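Local coordinates for 5' nucleotidase family protein (Staphylococcus aureus subsp. aureus, PDB 4Q7F), which belongs to the 5'-nucleotidase family and joins a metal-binding calcineurin-like phosphoesterase domain to a 5'-nucleotidase C-terminal domain, at residues Y23-V28 / M46-A51; G30-T35 / D95-M100; N52-Q57 / E290-I295. All blocks are in the same frame, centred on the assembly; numbering follows the deposited sequence.

Contact 1. Residues Y23-V28 / M46-A51; sequences YVVSDV and MGLLLA. With MN (manganese (II) ion), chain C.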
ATOM      1  N   TYR A  23     -10.593 -13.723 -14.051  1.00 20.92           N
ATOM      2  CA  TYR A  23      -9.224 -13.232 -13.975  1.00 20.25           C
ATOM      3  C   TYR A  23      -9.166 -11.976 -13.127  1.00 21.12           C
ATOM      4  O   TYR A  23      -9.954 -11.031 -13.322  1.00 21.42           O
ATOM      5  CB  TYR A  23      -8.725 -12.851 -15.369  1.00 20.19           C
ATOM      6  CG  TYR A  23      -8.603 -14.005 -16.287  1.00 19.98           C
ATOM      7  CD1 TYR A  23      -7.436 -14.769 -16.302  1.00 20.72           C
ATOM      8  CD2 TYR A  23      -9.645 -14.357 -17.155  1.00 21.01           C
ATOM      9  CE1 TYR A  23      -7.298 -15.841 -17.137  1.00 19.95           C
ATOM     10  CE2 TYR A  23      -9.513 -15.424 -18.013  1.00 21.18           C
ATOM     11  CZ  TYR A  23      -8.340 -16.163 -17.996  1.00 20.83           C
ATOM     12  OH  TYR A  23      -8.190 -17.222 -18.807  1.00 20.78           O
ATOM     13  N   VAL A  24      -8.196 -11.918 -12.234  1.00 20.53           N
ATOM     14  CA  VAL A  24      -8.083 -10.769 -11.390  1.00 20.96           C
ATOM     15  C   VAL A  24      -6.653 -10.303 -11.216  1.00 19.48           C
ATOM     16  O   VAL A  24      -5.739 -11.110 -11.102  1.00 18.86           O
ATOM     17  CB  VAL A  24      -8.744 -11.018  -9.997  1.00 22.65           C
ATOM     18  CG1 VAL A  24      -8.242 -12.309  -9.369  1.00 23.00           C
ATOM     19  CG2 VAL A  24      -8.505  -9.830  -9.055  1.00 22.62           C
ATOM     20  N   VAL A  25      -6.492  -8.981 -11.280  1.00 19.51           N
ATOM     21  CA  VAL A  25      -5.250  -8.306 -10.927  1.00 19.26           C
ATOM     22  C   VAL A  25      -5.607  -7.486  -9.692  1.00 20.34           C
ATOM     23  O   VAL A  25      -6.777  -7.070  -9.500  1.00 20.22           O
ATOM     24  CB  VAL A  25      -4.659  -7.422 -12.041  1.00 19.90           C
ATOM     25  CG1 VAL A  25      -4.124  -8.293 -13.157  1.00 20.65           C
ATOM     26  CG2 VAL A  25      -5.672  -6.420 -12.584  1.00 19.82           C
ATOM     27  N   SER A  26      -4.629  -7.293  -8.819  1.00 19.74           N
ATOM     28  CA  SER A  26      -4.851  -6.513  -7.611  1.00 20.30           C
ATOM     29  C   SER A  26      -3.584  -5.772  -7.282  1.00 19.11           C
ATOM     30  O   SER A  26      -2.480  -6.241  -7.590  1.00 17.53           O
ATOM     31  CB  SER A  26      -5.234  -7.408  -6.422  1.00 22.20           C
ATOM     32  OG  SER A  26      -5.620  -6.644  -5.284  1.00 21.52           O
ATOM     33  N   ASP A  27      -3.749  -4.602  -6.675  1.00 18.86           N
ATOM     34  CA  ASP A  27      -2.620  -3.785  -6.266  1.00 18.88           C
ATOM     35  C   ASP A  27      -1.608  -3.565  -7.396  1.00 17.79           C
ATOM     36  O   ASP A  27      -0.405  -3.740  -7.231  1.00 17.22           O
ATOM     37  CB  ASP A  27      -1.979  -4.397  -5.008  1.00 20.08           C
ATOM     38  CG  ASP A  27      -2.980  -4.559  -3.850  1.00 20.87           C
ATOM     39  OD1 ASP A  27      -3.774  -5.534  -3.820  1.00 21.37           O
ATOM     40  OD2 ASP A  27      -2.915  -3.758  -2.889  1.00 23.24           O
ATOM     41  N   VAL A  28      -2.130  -3.217  -8.575  1.00 16.95           N
ATOM     42  CA  VAL A  28      -1.305  -2.923  -9.722  1.00 17.09           C
ATOM     43  C   VAL A  28      -0.449  -1.692  -9.435  1.00 17.75           C
ATOM     44  O   VAL A  28       0.725  -1.602  -9.871  1.00 16.84           O
ATOM     45  CB  VAL A  28      -2.157  -2.742 -10.966  1.00 16.79           C
ATOM     46  CG1 VAL A  28      -1.268  -2.377 -12.150  1.00 16.55           C
ATOM     47  CG2 VAL A  28      -2.898  -4.047 -11.203  1.00 16.65           C
HETATM   48  N   MSE A  46       6.426  -7.807 -15.661  1.00 22.30           N
HETATM   49  CA  MSE A  46       5.528  -7.219 -14.668  1.00 21.95           C
HETATM   50  C   MSE A  46       4.768  -6.112 -15.294  1.00 20.55           C
HETATM   51  O   MSE A  46       5.041  -5.707 -16.430  1.00 22.11           O
HETATM   52  CB  MSE A  46       6.389  -6.549 -13.554  1.00 22.85           C
HETATM   53  CG  MSE A  46       7.150  -5.267 -14.043  1.00 21.37           C
HETATM   54 SE   MSE A  46       8.179  -4.552 -12.540  1.00 28.91          SE
HETATM   55  CE  MSE A  46       6.671  -3.589 -11.710  1.00 24.68           C
ATOM     56  N   GLY A  47       3.795  -5.600 -14.580  1.00 20.35           N
ATOM     57  CA  GLY A  47       3.029  -4.481 -15.072  1.00 19.37           C
ATOM     58  C   GLY A  47       1.763  -4.921 -15.763  1.00 19.13           C
ATOM     59  O   GLY A  47       1.658  -6.042 -16.197  1.00 18.88           O
ATOM     60  N   LEU A  48       0.814  -3.989 -15.866  1.00 19.60           N
ATOM     61  CA  LEU A  48      -0.504  -4.266 -16.385  1.00 19.50           C
ATOM     62  C   LEU A  48      -0.528  -4.582 -17.884  1.00 19.01           C
ATOM     63  O   LEU A  48      -1.314  -5.418 -18.341  1.00 17.91           O
ATOM     64  CB  LEU A  48      -1.425  -3.075 -16.069  1.00 20.11           C
ATOM     65  CG  LEU A  48      -2.898  -3.290 -16.378  1.00 22.33           C
ATOM     66  CD1 LEU A  48      -3.463  -4.335 -15.441  1.00 22.06           C
ATOM     67  CD2 LEU A  48      -3.695  -2.000 -16.290  1.00 23.25           C
ATOM     68  N   LEU A  49       0.315  -3.926 -18.655  1.00 19.79           N
ATOM     69  CA  LEU A  49       0.347  -4.219 -20.086  1.00 20.21           C
ATOM     70  C   LEU A  49       0.607  -5.716 -20.297  1.00 20.61           C
ATOM     71  O   LEU A  49      -0.151  -6.395 -20.970  1.00 18.42           O
ATOM     72  CB  LEU A  49       1.401  -3.390 -20.786  1.00 20.53           C
ATOM     73  CG  LEU A  49       1.007  -1.928 -20.973  1.00 21.36           C
ATOM     74  CD1 LEU A  49       2.188  -1.184 -21.570  1.00 21.50           C
ATOM     75  CD2 LEU A  49      -0.226  -1.801 -21.873  1.00 22.49           C
ATOM     76  N   LEU A  50       1.647  -6.228 -19.655  1.00 20.24           N
ATOM     77  CA  LEU A  50       2.034  -7.607 -19.819  1.00 21.96           C
ATOM     78  C   LEU A  50       1.072  -8.553 -19.113  1.00 21.04           C
ATOM     79  O   LEU A  50       0.696  -9.585 -19.672  1.00 20.06           O
ATOM     80  CB  LEU A  50       3.476  -7.803 -19.356  1.00 22.39           C
ATOM     81  CG  LEU A  50       4.149  -9.118 -19.628  1.00 24.65           C
ATOM     82  CD1 LEU A  50       4.162  -9.395 -21.126  1.00 26.65           C
ATOM     83  CD2 LEU A  50       5.565  -9.043 -19.073  1.00 25.58           C
ATOM     84  N   ALA A  51       0.633  -8.192 -17.911  1.00 19.94           N
ATOM     85  CA  ALA A  51      -0.325  -9.040 -17.208  1.00 18.85           C
ATOM     86  C   ALA A  51      -1.605  -9.172 -18.026  1.00 18.40           C
ATOM     87  O   ALA A  51      -2.165 -10.245 -18.128  1.00 17.39           O
ATOM     88  CB  ALA A  51      -0.632  -8.485 -15.841  1.00 19.01           C
TER
HETATM   89 MN    MN C 602      -1.614  -2.140  -2.177  1.00 22.28          MN
HETATM   90  O   HOH W   1      -1.961  -2.234   0.058  1.00 20.85           O
HETATM   91  O   HOH W   2      -0.110  -0.744  -0.856  1.00 33.42           O
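Val25 and Ala51 face each other with CA atoms 8.0 Å apart, and the backbones draw closer at Val28 and Leu48, where the separation is 6.8 Å, so the first turn of helix 48-59 lies over the end of strand 19-25 and the loop that follows it. The contact is wholly apolar. With CG anti to the backbone N (chi1 -172°), the branch of Leu48 swings toward the strand, and CD1 reaches CG2 of Val25 at 4.2 Å, while CB meets CG1 of Val28 at 4.0 Å. Each valine crosses the leucine side chain at about a right angle. The other branch of Val25, CG1, lies 4.4 Å from CB of Ala51, one helical turn further on. The residues between the two valines belong to the metal site. Asp27 binds the manganese ion through OD2 at 2.2 Å, and its OD1 accepts a hydrogen bond from Ser26 OG on the anti side, 30° out of the carboxylate plane; OD1 also accepts one from the backbone N of His247. His29, Asp72 and His249 complete the protein ligands of the metal. This strand and helix open the beta-alpha-beta unit that ends in strand 65-69, the parallel neighbour of strand 19-25; Tyr97 of helix 91-99 packs against both Val28 and Leu48, and Val271 of strand 270-278 lies against Ala51.

Contact 2. Residues G30-T35 / D95-M100; sequences GYIFPT and DFYNRM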
ATOM      1  N   GLY A  30      -0.383   1.386 -10.374  1.00 17.31           N
ATOM      2  CA  GLY A  30       0.089   2.280 -11.427  1.00 16.13           C
ATOM      3  C   GLY A  30       1.338   1.786 -12.115  1.00 16.01           C
ATOM      4  O   GLY A  30       2.025   2.581 -12.779  1.00 16.65           O
ATOM      5  N   TYR A  31       1.666   0.497 -11.924  1.00 15.52           N
ATOM      6  CA  TYR A  31       2.760  -0.143 -12.644  1.00 15.24           C
ATOM      7  C   TYR A  31       2.150  -0.746 -13.918  1.00 15.13           C
ATOM      8  O   TYR A  31       1.676  -1.878 -13.936  1.00 15.30           O
ATOM      9  CB  TYR A  31       3.452  -1.194 -11.807  1.00 15.65           C
ATOM     10  CG  TYR A  31       4.274  -0.563 -10.711  1.00 15.91           C
ATOM     11  CD1 TYR A  31       3.708  -0.231  -9.500  1.00 16.47           C
ATOM     12  CD2 TYR A  31       5.600  -0.228 -10.928  1.00 16.37           C
ATOM     13  CE1 TYR A  31       4.455   0.382  -8.496  1.00 17.03           C
ATOM     14  CE2 TYR A  31       6.357   0.391  -9.937  1.00 16.70           C
ATOM     15  CZ  TYR A  31       5.767   0.696  -8.730  1.00 17.02           C
ATOM     16  OH  TYR A  31       6.496   1.315  -7.749  1.00 17.87           O
ATOM     17  N   ILE A  32       2.153   0.060 -14.963  1.00 15.63           N
ATOM     18  CA  ILE A  32       1.575  -0.280 -16.252  1.00 16.57           C
ATOM     19  C   ILE A  32       2.665  -0.839 -17.173  1.00 16.94           C
ATOM     20  O   ILE A  32       2.497  -1.886 -17.796  1.00 19.25           O
ATOM     21  CB  ILE A  32       0.991   0.988 -16.903  1.00 16.52           C
ATOM     22  CG1 ILE A  32      -0.059   1.635 -15.993  1.00 17.07           C
ATOM     23  CG2 ILE A  32       0.422   0.668 -18.294  1.00 16.82           C
ATOM     24  CD1 ILE A  32      -1.226   0.759 -15.644  1.00 17.46           C
ATOM     25  N   PHE A  33       3.774  -0.115 -17.267  1.00 17.73           N
ATOM     26  CA  PHE A  33       4.900  -0.525 -18.082  1.00 18.48           C
ATOM     27  C   PHE A  33       5.641  -1.669 -17.432  1.00 18.78           C
ATOM     28  O   PHE A  33       5.451  -1.912 -16.258  1.00 19.79           O
ATOM     29  CB  PHE A  33       5.810   0.647 -18.332  1.00 19.38           C
ATOM     30  CG  PHE A  33       5.134   1.756 -19.080  1.00 20.02           C
ATOM     31  CD1 PHE A  33       4.864   1.623 -20.420  1.00 20.96           C
ATOM     32  CD2 PHE A  33       4.723   2.886 -18.435  1.00 20.35           C
ATOM     33  CE1 PHE A  33       4.217   2.617 -21.107  1.00 21.01           C
ATOM     34  CE2 PHE A  33       4.080   3.900 -19.124  1.00 21.11           C
ATOM     35  CZ  PHE A  33       3.819   3.751 -20.460  1.00 20.24           C
ATOM     36  N   PRO A  34       6.466  -2.407 -18.206  1.00 20.23           N
ATOM     37  CA  PRO A  34       7.208  -3.539 -17.626  1.00 20.32           C
ATOM     38  C   PRO A  34       8.493  -3.078 -16.968  1.00 20.95           C
ATOM     39  O   PRO A  34       9.599  -3.387 -17.464  1.00 21.97           O
ATOM     40  CB  PRO A  34       7.475  -4.417 -18.840  1.00 21.06           C
ATOM     41  CG  PRO A  34       7.558  -3.442 -19.971  1.00 21.30           C
ATOM     42  CD  PRO A  34       6.494  -2.445 -19.681  1.00 20.18           C
ATOM     43  N   THR A  35       8.341  -2.312 -15.879  1.00 19.36           N
ATOM     44  CA  THR A  35       9.473  -1.753 -15.138  1.00 19.12           C
ATOM     45  C   THR A  35       9.090  -1.300 -13.741  1.00 19.57           C
ATOM     46  O   THR A  35       7.948  -0.896 -13.506  1.00 18.67           O
ATOM     47  CB  THR A  35      10.064  -0.534 -15.879  1.00 18.35           C
ATOM     48  OG1 THR A  35      11.158   0.015 -15.134  1.00 18.06           O
ATOM     49  CG2 THR A  35       8.999   0.547 -16.084  1.00 17.81           C
ATOM     50  N   ASP A  95      -7.136   5.612 -19.450  1.00 22.84           N
ATOM     51  CA  ASP A  95      -7.091   5.140 -20.846  1.00 23.50           C
ATOM     52  C   ASP A  95      -6.538   3.703 -20.953  1.00 22.71           C
ATOM     53  O   ASP A  95      -7.063   2.889 -21.728  1.00 21.13           O
ATOM     54  CB  ASP A  95      -6.281   6.076 -21.712  1.00 25.08           C
ATOM     55  CG  ASP A  95      -6.992   7.383 -21.970  1.00 27.05           C
ATOM     56  OD1 ASP A  95      -8.153   7.530 -21.538  1.00 28.99           O
ATOM     57  OD2 ASP A  95      -6.401   8.257 -22.618  1.00 28.28           O
ATOM     58  N   PHE A  96      -5.486   3.389 -20.197  1.00 21.10           N
ATOM     59  CA  PHE A  96      -4.959   2.031 -20.193  1.00 20.97           C
ATOM     60  C   PHE A  96      -6.040   1.060 -19.748  1.00 21.07           C
ATOM     61  O   PHE A  96      -6.285   0.051 -20.432  1.00 23.37           O
ATOM     62  CB  PHE A  96      -3.712   1.870 -19.288  1.00 20.75           C
ATOM     63  CG  PHE A  96      -2.445   2.418 -19.890  1.00 21.12           C
ATOM     64  CD1 PHE A  96      -1.846   1.764 -20.960  1.00 22.32           C
ATOM     65  CD2 PHE A  96      -1.842   3.560 -19.387  1.00 21.29           C
ATOM     66  CE1 PHE A  96      -0.684   2.248 -21.531  1.00 23.06           C
ATOM     67  CE2 PHE A  96      -0.673   4.044 -19.948  1.00 22.01           C
ATOM     68  CZ  PHE A  96      -0.093   3.397 -21.016  1.00 22.71           C
ATOM     69  N   TYR A  97      -6.688   1.323 -18.612  1.00 20.01           N
ATOM     70  CA  TYR A  97      -7.719   0.395 -18.141  1.00 19.79           C
ATOM     71  C   TYR A  97      -8.877   0.288 -19.128  1.00 20.01           C
ATOM     72  O   TYR A  97      -9.387  -0.802 -19.398  1.00 18.50           O
ATOM     73  CB  TYR A  97      -8.228   0.762 -16.753  1.00 20.06           C
ATOM     74  CG  TYR A  97      -7.353   0.270 -15.635  1.00 18.71           C
ATOM     75  CD1 TYR A  97      -6.269   0.997 -15.190  1.00 18.61           C
ATOM     76  CD2 TYR A  97      -7.609  -0.957 -15.039  1.00 18.48           C
ATOM     77  CE1 TYR A  97      -5.460   0.514 -14.162  1.00 17.82           C
ATOM     78  CE2 TYR A  97      -6.810  -1.443 -14.036  1.00 17.98           C
ATOM     79  CZ  TYR A  97      -5.744  -0.707 -13.598  1.00 17.80           C
ATOM     80  OH  TYR A  97      -4.980  -1.236 -12.581  1.00 17.81           O
ATOM     81  N   ASN A  98      -9.279   1.430 -19.671  1.00 20.37           N
ATOM     82  CA  ASN A  98     -10.375   1.469 -20.576  1.00 21.14           C
ATOM     83  C   ASN A  98     -10.170   0.655 -21.849  1.00 21.31           C
ATOM     84  O   ASN A  98     -11.125   0.019 -22.302  1.00 21.01           O
ATOM     85  CB  ASN A  98     -10.784   2.925 -20.905  1.00 22.42           C
ATOM     86  CG  ASN A  98     -11.660   3.545 -19.826  1.00 22.01           C
ATOM     87  OD1 ASN A  98     -12.051   2.889 -18.878  1.00 22.07           O
ATOM     88  ND2 ASN A  98     -11.974   4.815 -19.980  1.00 23.19           N
ATOM     89  N   ARG A  99      -8.956   0.666 -22.422  0.50 21.33           N
ATOM     90  CA  ARG A  99      -8.674  -0.123 -23.634  0.50 22.40           C
ATOM     91  C   ARG A  99      -8.812  -1.604 -23.378  0.50 21.35           C
ATOM     92  O   ARG A  99      -9.201  -2.353 -24.257  0.50 21.08           O
ATOM     93  CB  ARG A  99      -7.234  -0.009 -24.118  0.50 22.71           C
ATOM     94  CG  ARG A  99      -6.662   1.352 -24.341  0.50 23.93           C
ATOM     95  CD  ARG A  99      -5.454   1.184 -25.237  0.50 24.58           C
ATOM     96  NE  ARG A  99      -4.472   2.214 -24.989  0.50 25.48           N
ATOM     97  CZ  ARG A  99      -3.269   1.976 -24.496  0.50 24.89           C
ATOM     98  NH1 ARG A  99      -2.450   2.992 -24.288  0.50 25.82           N
ATOM     99  NH2 ARG A  99      -2.880   0.731 -24.253  0.50 23.27           N
HETATM  100  N   MSE A 100      -8.497  -2.015 -22.159  1.00 20.28           N
HETATM  101  CA  MSE A 100      -8.460  -3.448 -21.824  1.00 20.15           C
HETATM  102  C   MSE A 100      -9.791  -4.120 -21.620  1.00 20.40           C
HETATM  103  O   MSE A 100      -9.856  -5.332 -21.409  1.00 20.87           O
HETATM  104  CB  MSE A 100      -7.617  -3.552 -20.551  1.00 20.11           C
HETATM  105  CG  MSE A 100      -6.184  -3.172 -20.900  1.00 20.62           C
HETATM  106 SE   MSE A 100      -5.113  -3.267 -19.272  1.00 24.14          SE
HETATM  107  CE  MSE A 100      -3.488  -2.547 -20.128  1.00 24.58           C
TER
HETATM  108  O   HOH W   3      -2.767   0.646 -11.808  0.50  3.99           O
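Ile32 and Phe33 meet Phe96 and Tyr97 in a buried aliphatic-aromatic contact, which packs the loop between strand 19-25 and helix 48-59 against the C-terminal part of helix 91-99. Its centre is a CH-pi interaction. CG2 of Ile32 stands 3.5 Å from the centroid of the Phe96 ring and only 6° off the ring normal, so the methyl sits almost exactly over the middle of one face. The isoleucine torsion explains this placement: CG2 is anti to the backbone N and projects to the aromatic ring, while CG1 carries CD1 to the Tyr97 ring, 4.5 Å from CE1. Phe96 also takes part in an offset edge-to-face pair, directing its edge at the face of Phe33, with the planes at 84° and the centroids 5.8 Å apart. The loop belongs to the crossover of a beta-alpha-beta unit in the calcineurin-like phosphoesterase fold, and it follows directly on metal-binding residues Asp27 and His29. Next to the aromatic cluster runs a polar link: one water accepts a hydrogen bond from Gly30 N and donates one to Tyr97 OH at 3.0 Å, lying at the edge of the tyrosine ring and in its plane. The same hydroxyl is hydrogen-bonded to Asp69 OD2. Phe79 of helix 78-85 packs on both Ile32 and Phe96, and Leu309 of helix 304-317 lies against Phe96.

Contact 3. Residues N52-Q57 / E290-I295; sequences NHVIEQ and ELLPVI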
ATOM      1  N   ASN A  52      -2.045  -8.079 -18.645  1.00 18.41           N
ATOM      2  CA  ASN A  52      -3.256  -8.121 -19.442  1.00 19.06           C
ATOM      3  C   ASN A  52      -3.055  -8.977 -20.696  1.00 20.25           C
ATOM      4  O   ASN A  52      -3.975  -9.675 -21.131  1.00 21.65           O
ATOM      5  CB  ASN A  52      -3.727  -6.711 -19.825  1.00 18.35           C
ATOM      6  CG  ASN A  52      -5.050  -6.720 -20.537  1.00 18.37           C
ATOM      7  OD1 ASN A  52      -6.088  -7.068 -19.953  1.00 19.80           O
ATOM      8  ND2 ASN A  52      -5.048  -6.268 -21.769  1.00 18.51           N
ATOM      9  N   HIS A  53      -1.880  -8.866 -21.317  1.00 20.03           N
ATOM     10  CA  HIS A  53      -1.523  -9.690 -22.464  1.00 21.06           C
ATOM     11  C   HIS A  53      -1.641 -11.191 -22.082  1.00 19.94           C
ATOM     12  O   HIS A  53      -2.133 -12.000 -22.853  1.00 17.76           O
ATOM     13  CB  HIS A  53      -0.110  -9.329 -22.919  1.00 22.42           C
ATOM     14  CG  HIS A  53       0.432 -10.183 -24.009  1.00 25.00           C
ATOM     15  ND1 HIS A  53      -0.018 -10.111 -25.309  1.00 26.13           N
ATOM     16  CD2 HIS A  53       1.443 -11.087 -24.009  1.00 25.85           C
ATOM     17  CE1 HIS A  53       0.674 -10.941 -26.057  1.00 27.22           C
ATOM     18  NE2 HIS A  53       1.571 -11.542 -25.294  1.00 27.97           N
ATOM     19  N   VAL A  54      -1.250 -11.528 -20.866  1.00 18.97           N
ATOM     20  CA  VAL A  54      -1.333 -12.911 -20.388  1.00 19.73           C
ATOM     21  C   VAL A  54      -2.784 -13.362 -20.261  1.00 20.04           C
ATOM     22  O   VAL A  54      -3.115 -14.504 -20.577  1.00 23.68           O
ATOM     23  CB  VAL A  54      -0.616 -13.067 -19.035  1.00 20.86           C
ATOM     24  CG1 VAL A  54      -0.993 -14.378 -18.357  1.00 22.09           C
ATOM     25  CG2 VAL A  54       0.891 -12.985 -19.230  1.00 22.31           C
ATOM     26  N   ILE A  55      -3.654 -12.463 -19.806  1.00 19.31           N
ATOM     27  CA  ILE A  55      -5.064 -12.754 -19.647  1.00 19.40           C
ATOM     28  C   ILE A  55      -5.692 -12.953 -21.036  1.00 19.97           C
ATOM     29  O   ILE A  55      -6.370 -13.962 -21.302  1.00 18.64           O
ATOM     30  CB  ILE A  55      -5.771 -11.620 -18.879  1.00 19.03           C
ATOM     31  CG1 ILE A  55      -5.272 -11.586 -17.432  1.00 18.95           C
ATOM     32  CG2 ILE A  55      -7.276 -11.801 -18.862  1.00 19.22           C
ATOM     33  CD1 ILE A  55      -5.750 -10.391 -16.665  1.00 19.45           C
ATOM     34  N   GLU A  56      -5.433 -11.993 -21.908  1.00 20.43           N
ATOM     35  CA  GLU A  56      -5.971 -12.029 -23.263  1.00 21.81           C
ATOM     36  C   GLU A  56      -5.651 -13.339 -23.982  1.00 23.32           C
ATOM     37  O   GLU A  56      -6.538 -13.982 -24.535  1.00 25.56           O
ATOM     38  CB  GLU A  56      -5.493 -10.802 -24.050  1.00 22.69           C
ATOM     39  CG  GLU A  56      -6.156  -9.522 -23.595  1.00 22.89           C
ATOM     40  CD  GLU A  56      -7.669  -9.571 -23.744  1.00 24.76           C
ATOM     41  OE1 GLU A  56      -8.143  -9.603 -24.887  1.00 25.31           O
ATOM     42  OE2 GLU A  56      -8.382  -9.543 -22.718  1.00 25.65           O
ATOM     43  N   GLN A  57      -4.385 -13.754 -23.973  1.00 23.51           N
ATOM     44  CA  GLN A  57      -4.031 -15.016 -24.589  1.00 24.39           C
ATOM     45  C   GLN A  57      -4.712 -16.214 -23.914  1.00 23.52           C
ATOM     46  O   GLN A  57      -5.253 -17.061 -24.585  1.00 23.94           O
ATOM     47  CB  GLN A  57      -2.511 -15.220 -24.619  1.00 25.77           C
ATOM     48  CG  GLN A  57      -1.825 -14.223 -25.520  1.00 28.90           C
ATOM     49  CD  GLN A  57      -0.352 -14.473 -25.694  1.00 33.62           C
ATOM     50  OE1 GLN A  57       0.137 -14.553 -26.819  1.00 41.25           O
ATOM     51  NE2 GLN A  57       0.367 -14.601 -24.587  1.00 36.63           N
ATOM     52  N   GLU A 290      -5.883 -20.700  -9.313  1.00 29.73           N
ATOM     53  CA  GLU A 290      -4.434 -20.607  -9.324  1.00 29.92           C
ATOM     54  C   GLU A 290      -3.950 -19.234  -9.715  1.00 28.28           C
ATOM     55  O   GLU A 290      -4.749 -18.362 -10.061  1.00 26.53           O
ATOM     56  CB  GLU A 290      -3.891 -21.641 -10.309  1.00 33.27           C
ATOM     57  CG  GLU A 290      -4.214 -21.366 -11.770  1.00 35.04           C
ATOM     58  CD  GLU A 290      -4.160 -22.617 -12.637  1.00 39.89           C
ATOM     59  OE1 GLU A 290      -5.087 -23.459 -12.542  1.00 40.42           O
ATOM     60  OE2 GLU A 290      -3.212 -22.737 -13.446  1.00 43.03           O
ATOM     61  N   LEU A 291      -2.637 -19.037  -9.627  1.00 26.71           N
ATOM     62  CA  LEU A 291      -2.021 -17.792 -10.048  1.00 26.19           C
ATOM     63  C   LEU A 291      -1.267 -18.123 -11.289  1.00 26.84           C
ATOM     64  O   LEU A 291      -0.558 -19.106 -11.326  1.00 28.86           O
ATOM     65  CB  LEU A 291      -1.029 -17.241  -9.015  1.00 25.24           C
ATOM     66  CG  LEU A 291      -1.565 -16.895  -7.630  1.00 24.68           C
ATOM     67  CD1 LEU A 291      -0.421 -16.319  -6.777  1.00 24.50           C
ATOM     68  CD2 LEU A 291      -2.743 -15.930  -7.689  1.00 23.51           C
ATOM     69  N   LEU A 292      -1.439 -17.315 -12.319  1.00 26.31           N
ATOM     70  CA  LEU A 292      -0.735 -17.500 -13.549  1.00 26.50           C
ATOM     71  C   LEU A 292       0.478 -16.584 -13.511  1.00 26.89           C
ATOM     72  O   LEU A 292       0.333 -15.407 -13.186  1.00 24.50           O
ATOM     73  CB  LEU A 292      -1.614 -17.058 -14.705  1.00 26.89           C
ATOM     74  CG  LEU A 292      -2.965 -17.725 -14.867  1.00 28.07           C
ATOM     75  CD1 LEU A 292      -3.640 -17.148 -16.102  1.00 28.72           C
ATOM     76  CD2 LEU A 292      -2.839 -19.237 -15.000  1.00 29.60           C
ATOM     77  N   PRO A 293       1.684 -17.110 -13.835  1.00 27.31           N
ATOM     78  CA  PRO A 293       2.840 -16.216 -13.832  1.00 26.19           C
ATOM     79  C   PRO A 293       2.781 -15.211 -14.979  1.00 24.90           C
ATOM     80  O   PRO A 293       2.296 -15.528 -16.064  1.00 24.28           O
ATOM     81  CB  PRO A 293       4.042 -17.171 -13.999  1.00 27.66           C
ATOM     82  CG  PRO A 293       3.479 -18.436 -14.559  1.00 29.69           C
ATOM     83  CD  PRO A 293       2.046 -18.514 -14.108  1.00 29.41           C
ATOM     84  N   VAL A 294       3.205 -13.979 -14.732  1.00 23.39           N
ATOM     85  CA  VAL A 294       3.262 -13.011 -15.817  1.00 23.04           C
ATOM     86  C   VAL A 294       4.652 -13.134 -16.446  1.00 23.35           C
ATOM     87  O   VAL A 294       5.658 -12.906 -15.781  1.00 22.37           O
ATOM     88  CB  VAL A 294       2.963 -11.590 -15.356  1.00 21.79           C
ATOM     89  CG1 VAL A 294       3.272 -10.590 -16.461  1.00 21.52           C
ATOM     90  CG2 VAL A 294       1.499 -11.486 -14.928  1.00 22.14           C
ATOM     91  N   ILE A 295       4.695 -13.498 -17.720  1.00 24.10           N
ATOM     92  CA  ILE A 295       5.957 -13.710 -18.412  1.00 27.13           C
ATOM     93  C   ILE A 295       6.006 -12.977 -19.738  1.00 27.21           C
ATOM     94  O   ILE A 295       4.984 -12.628 -20.307  1.00 25.73           O
ATOM     95  CB  ILE A 295       6.218 -15.222 -18.675  1.00 29.68           C
ATOM     96  CG1 ILE A 295       5.113 -15.822 -19.566  1.00 31.97           C
ATOM     97  CG2 ILE A 295       6.330 -15.981 -17.358  1.00 30.24           C
ATOM     98  CD1 ILE A 295       5.232 -17.309 -19.788  1.00 35.14           C
TER
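Val54 carries this contact almost alone, pointing from helix 48-59 into the bend where strand 284-293 gives way to loop. With chi1 at 165°, CG1 is anti to the backbone N and CG2 anti to the carbonyl carbon, and the two methyls divide the opposing segment between them. CG1 reaches CD1 of Leu292 at 4.4 Å and rests 4.2 Å from the carbonyl O of Pro293. CG2 lies over the backbone further on, 4.2 Å from CA of Val294 and 4.1 Å from the N of Ile295; its nearest approach to the Val294 side chain is to CG1, at 4.4 Å. Leu292 is extended, with chi2 at -179°, and this carries a terminal methyl out to the valine. No hydrogen bond joins the two segments, and Ile295 O is buried here without a polar partner in the model. Along the helix, the CG of Gln57 lies over one face of the His53 ring, offset toward its rim, and NE2 of each residue is hydrogen-bonded to OD2 of Asp297, just past segment 290-295. Strand 284-293 forms one border of its five-stranded mixed sheet and pairs antiparallel with strand 270-278. Helix 48-59 packs against this margin and the loop after it: Leu292 touches Asp58, Val294 touches Leu50 and Ala51, and both Val294 and Ile55 lie on Val271 of the adjoining strand.

Helix 48-59 shows how one helix can serve both core and surface. Contacts 1 and 3 use its successive turns against the same sheet, the first near an inner strand and the other at a border strand, with Tyr23 of contact 1 packed on Ile55 of contact 3. Contacts 1 and 2 are buried, whereas contact 3 lies at the surface. Their chemistry varies accordingly: aliphatic packing beside a metal ligand in contact 1, aromatic rings and a bound water in contact 2, and a single valine set against backbone atoms and two apolar side chains in contact 3. Contact 2 adjoins contact 1 through probable backbone hydrogen bonds from Leu48 and Leu49 to Tyr31 and Ile32.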